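Local coordinates for beta-glucoside phosphorylase BglX (Unidentified, PDB 5VQE), which probably cleaves beta-glucosides by phosphorolysis, passing the glucosyl group to phosphate, as a member of glycoside hydrolase family 3, at residues A[30-35]-A[82-87]; A[34-39]-A[352-357]. All coordinates share one frame; numbering follows the deposited sequence.

Contact 1: residues A[30-35]-A[82-87]; sequences DDEKLG and ASKIPL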
# COMPACT_ATOMS: atom_id res chain seq x y z
N ASP A 30 -12.46 27.44 17.03
CA ASP A 30 -11.24 27.31 16.24
C ASP A 30 -10.43 26.09 16.66
O ASP A 30 -9.91 25.36 15.82
CB ASP A 30 -10.39 28.57 16.36
CG ASP A 30 -10.95 29.73 15.58
OD1 ASP A 30 -12.01 29.58 14.94
OD2 ASP A 30 -10.31 30.81 15.60
N ASP A 31 -10.34 25.83 17.97
CA ASP A 31 -9.60 24.67 18.44
C ASP A 31 -10.23 23.37 17.94
O ASP A 31 -9.52 22.41 17.61
CB ASP A 31 -9.53 24.66 19.96
CG ASP A 31 -8.39 25.50 20.51
OD1 ASP A 31 -7.55 25.98 19.71
OD2 ASP A 31 -8.33 25.67 21.74
N GLU A 32 -11.56 23.32 17.88
CA GLU A 32 -12.24 22.13 17.38
C GLU A 32 -12.05 21.98 15.88
O GLU A 32 -11.92 20.86 15.37
CB GLU A 32 -13.73 22.18 17.72
CG GLU A 32 -14.04 21.90 19.16
CD GLU A 32 -15.51 22.08 19.46
OE1 GLU A 32 -16.06 23.17 19.17
OE2 GLU A 32 -16.12 21.12 19.96
N LYS A 33 -12.07 23.09 15.15
CA LYS A 33 -11.82 23.03 13.72
C LYS A 33 -10.40 22.57 13.44
O LYS A 33 -10.17 21.69 12.59
CB LYS A 33 -12.10 24.39 13.08
CG LYS A 33 -13.58 24.73 12.95
CD LYS A 33 -13.76 26.16 12.45
CE LYS A 33 -15.18 26.65 12.58
NZ LYS A 33 -15.32 28.06 12.11
N LEU A 34 -9.42 23.12 14.16
CA LEU A 34 -8.04 22.67 14.00
C LEU A 34 -7.91 21.18 14.28
O LEU A 34 -7.16 20.47 13.59
CB LEU A 34 -7.11 23.48 14.91
CG LEU A 34 -6.96 24.97 14.57
CD1 LEU A 34 -6.16 25.71 15.64
CD2 LEU A 34 -6.32 25.16 13.20
N GLY A 35 -8.62 20.67 15.29
CA GLY A 35 -8.52 19.26 15.60
C GLY A 35 -9.10 18.39 14.49
O GLY A 35 -8.60 17.29 14.23
N ALA A 82 -17.18 8.29 22.22
CA ALA A 82 -16.49 9.35 22.93
C ALA A 82 -16.30 10.61 22.10
O ALA A 82 -15.86 11.63 22.66
CB ALA A 82 -15.12 8.84 23.39
N SER A 83 -16.61 10.58 20.80
CA SER A 83 -16.38 11.71 19.91
C SER A 83 -17.68 12.49 19.68
O SER A 83 -18.70 11.89 19.34
CB SER A 83 -15.85 11.23 18.56
OG SER A 83 -14.58 10.65 18.69
N LYS A 84 -17.61 13.81 19.83
CA LYS A 84 -18.78 14.64 19.51
C LYS A 84 -19.06 14.63 18.01
O LYS A 84 -20.21 14.49 17.59
CB LYS A 84 -18.58 16.07 19.99
CG LYS A 84 -19.78 16.97 19.64
CD LYS A 84 -19.70 18.36 20.25
CE LYS A 84 -18.63 19.22 19.58
NZ LYS A 84 -18.79 20.66 19.94
N ILE A 85 -18.02 14.80 17.21
CA ILE A 85 -18.11 14.66 15.75
C ILE A 85 -17.66 13.24 15.41
O ILE A 85 -16.56 12.85 15.81
CB ILE A 85 -17.23 15.69 15.02
CG1 ILE A 85 -17.50 17.12 15.50
CG2 ILE A 85 -17.43 15.56 13.52
CD1 ILE A 85 -18.93 17.59 15.29
N PRO A 86 -18.46 12.46 14.68
CA PRO A 86 -18.00 11.12 14.28
C PRO A 86 -16.66 11.18 13.57
O PRO A 86 -16.37 12.12 12.83
CB PRO A 86 -19.11 10.63 13.34
CG PRO A 86 -20.31 11.37 13.73
CD PRO A 86 -19.83 12.72 14.21
N LEU A 87 -15.86 10.14 13.76
CA LEU A 87 -14.53 10.03 13.18
C LEU A 87 -14.58 9.34 11.82
O LEU A 87 -15.33 8.38 11.63
CB LEU A 87 -13.62 9.21 14.09
CG LEU A 87 -13.33 9.79 15.48
CD1 LEU A 87 -12.90 8.69 16.44
CD2 LEU A 87 -12.25 10.84 15.36
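Glu32, in the first turns of helix 30-36, and Lys84, in the loop that leads into strand 88-91, form a salt bridge across the protein surface. Lys84 NZ donates to Glu32 OE2 at 2.7 Å, approaching the carboxylate oxygen from its syn side and only 15° out of the carboxylate plane. The grip is one-pronged, since Glu32 OE1 stays 3.8 Å from Lys84 NZ. The two chains meet at about a right angle. Glu32 runs extended beyond CG, whereas Lys84 leaves its loop with CG opposite the backbone N and then turns about the CG-CD bond (chi3 72°), which brings the ammonium group round to the acid. The same pairing carries Lys84 CE to 3.2 Å from Glu32 OE2.

There is no apolar packing between the two segments. The backbones are correspondingly well apart, 9.6 Å between Glu32 CA and Ile85 CA.

A further hydrogen bond steadies the acid itself: Glu32 OE1 accepts from Ser29 N just ahead of the helix, as the third helical residue does in a capping box. Each carboxylate oxygen thus has its own partner.

The pair joins two segments that enter the first and third strands of the parallel sheet of the TIM barrel, 38-42 and 88-91. Next to Lys84 in sequence, Ile85 packs against Leu351 of helix 340-356 and Thr24 of helix 15-27, while Lys33 reaches Asp344 of helix 340-356 in a second salt bridge.

Contact 2: residues A[34-39]-A[352-357]; sequences LGQLIC and GMKAKL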
# COMPACT_ATOMS: atom_id res chain seq x y z
N LEU A 34 -9.42 23.12 14.16
CA LEU A 34 -8.04 22.67 14.00
C LEU A 34 -7.91 21.18 14.28
O LEU A 34 -7.16 20.47 13.59
CB LEU A 34 -7.11 23.48 14.91
CG LEU A 34 -6.96 24.97 14.57
CD1 LEU A 34 -6.16 25.71 15.64
CD2 LEU A 34 -6.32 25.16 13.20
N GLY A 35 -8.62 20.67 15.29
CA GLY A 35 -8.52 19.26 15.60
C GLY A 35 -9.10 18.39 14.49
O GLY A 35 -8.60 17.29 14.23
N GLN A 36 -10.16 18.85 13.84
CA GLN A 36 -10.74 18.11 12.72
C GLN A 36 -9.72 17.86 11.62
O GLN A 36 -9.85 16.88 10.87
CB GLN A 36 -11.93 18.87 12.13
CG GLN A 36 -13.22 18.77 12.94
CD GLN A 36 -13.72 17.35 13.06
OE1 GLN A 36 -14.11 16.73 12.07
NE2 GLN A 36 -13.70 16.81 14.28
N LEU A 37 -8.71 18.72 11.50
CA LEU A 37 -7.70 18.58 10.46
C LEU A 37 -6.79 17.38 10.68
O LEU A 37 -6.07 17.00 9.75
CB LEU A 37 -6.82 19.83 10.38
CG LEU A 37 -7.50 21.19 10.20
CD1 LEU A 37 -6.46 22.26 10.29
CD2 LEU A 37 -8.23 21.27 8.88
N ILE A 38 -6.78 16.79 11.88
CA ILE A 38 -5.74 15.85 12.28
C ILE A 38 -6.29 14.43 12.27
O ILE A 38 -7.35 14.16 12.86
CB ILE A 38 -5.17 16.19 13.67
CG1 ILE A 38 -4.46 17.55 13.63
CG2 ILE A 38 -4.19 15.11 14.13
CD1 ILE A 38 -4.14 18.11 15.01
N CYS A 39 -5.57 13.53 11.62
CA CYS A 39 -5.77 12.09 11.80
C CYS A 39 -4.69 11.56 12.73
O CYS A 39 -3.50 11.79 12.50
CB CYS A 39 -5.71 11.35 10.47
SG CYS A 39 -5.84 9.59 10.68
N GLY A 352 -18.04 17.06 5.20
CA GLY A 352 -18.84 16.60 4.07
C GLY A 352 -18.66 15.12 3.80
O GLY A 352 -19.60 14.44 3.38
N MET A 353 -17.45 14.59 4.01
CA MET A 353 -17.26 13.16 3.82
C MET A 353 -17.92 12.37 4.94
O MET A 353 -18.42 11.26 4.71
CB MET A 353 -15.77 12.82 3.71
CG MET A 353 -15.18 13.11 2.33
SD MET A 353 -15.87 12.02 1.07
CE MET A 353 -15.54 12.91 -0.47
N LYS A 354 -17.94 12.93 6.15
CA LYS A 354 -18.64 12.29 7.26
C LYS A 354 -20.14 12.26 6.99
O LYS A 354 -20.80 11.25 7.26
CB LYS A 354 -18.32 13.04 8.55
CG LYS A 354 -16.85 12.88 8.93
CD LYS A 354 -16.45 13.67 10.17
CE LYS A 354 -14.96 13.52 10.43
NZ LYS A 354 -14.50 13.95 11.77
N ALA A 355 -20.68 13.33 6.41
CA ALA A 355 -22.09 13.34 6.02
C ALA A 355 -22.34 12.39 4.85
O ALA A 355 -23.38 11.73 4.80
CB ALA A 355 -22.52 14.76 5.66
N LYS A 356 -21.40 12.31 3.90
CA LYS A 356 -21.56 11.39 2.78
C LYS A 356 -21.73 9.96 3.28
O LYS A 356 -22.55 9.20 2.76
CB LYS A 356 -20.36 11.50 1.84
CG LYS A 356 -20.40 10.62 0.59
CD LYS A 356 -19.07 10.69 -0.16
CE LYS A 356 -18.94 9.61 -1.23
NZ LYS A 356 -19.88 9.83 -2.33
N LEU A 357 -20.94 9.58 4.29
CA LEU A 357 -21.02 8.27 4.91
C LEU A 357 -22.22 8.12 5.83
O LEU A 357 -22.47 7.01 6.32
CB LEU A 357 -19.74 8.01 5.71
CG LEU A 357 -18.46 7.77 4.91
CD1 LEU A 357 -17.25 7.88 5.81
CD2 LEU A 357 -18.50 6.40 4.23
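Lys354 of helix 340-356 reaches Gln36, at the junction between helix 30-36 and the first barrel strand, through a single hydrogen bond. The segment starts with Gly352, whose carbonyl O accepts from Lys356 N at 2.8 Å within the helix. Met353 packs on Tyr11. Lys354 follows and carries the whole contact: with its chain extended beyond CG it spans a gap of 11.2 Å between Lys354 CA and Gln36 CA, and its NZ donates to Gln36 OE1 at 2.8 Å. The ammonium group lies in the carbonyl plane, on a lone pair, at a C=O...N angle of 129°. Gln36 presents this oxygen by bending at CB-CG (chi2 -62°), while its NE2 is 3.9 Å from Lys354 NZ. Farther on, Lys356 binds Pro10 O and Leu357 packs on Leu88.

Lys354 NZ also donates to the carbonyl oxygens of Gly60, its strongest partner, and Pro86. Three neutral oxygens therefore surround a buried amine, which is consistent with a protonated lysine whose charge is offset by carbonyl dipoles, and the pairing fixes which end of the Gln36 amide faces it.

Overall arrangement
Helix 30-36 serves both contacts, whose centres are about 8 Å apart and whose first segments share Leu34 and Gly35. Contact 1 lies at the surface and pairs opposite charges, one acid with one exposed lysine; contact 2 is buried and sets a lysine against uncharged oxygens. Both bury little area and depend on one polar bond between long side chains. They also meet directly: Ile85 CB, from the loop of contact 1, packs 3.8 Å from Gln36 NE2 of contact 2, and Pro86 of that loop is a partner shared with the buried lysine. Together they tie helix 340-356 and the loop before strand 88-91 to the entrance of the first barrel strand.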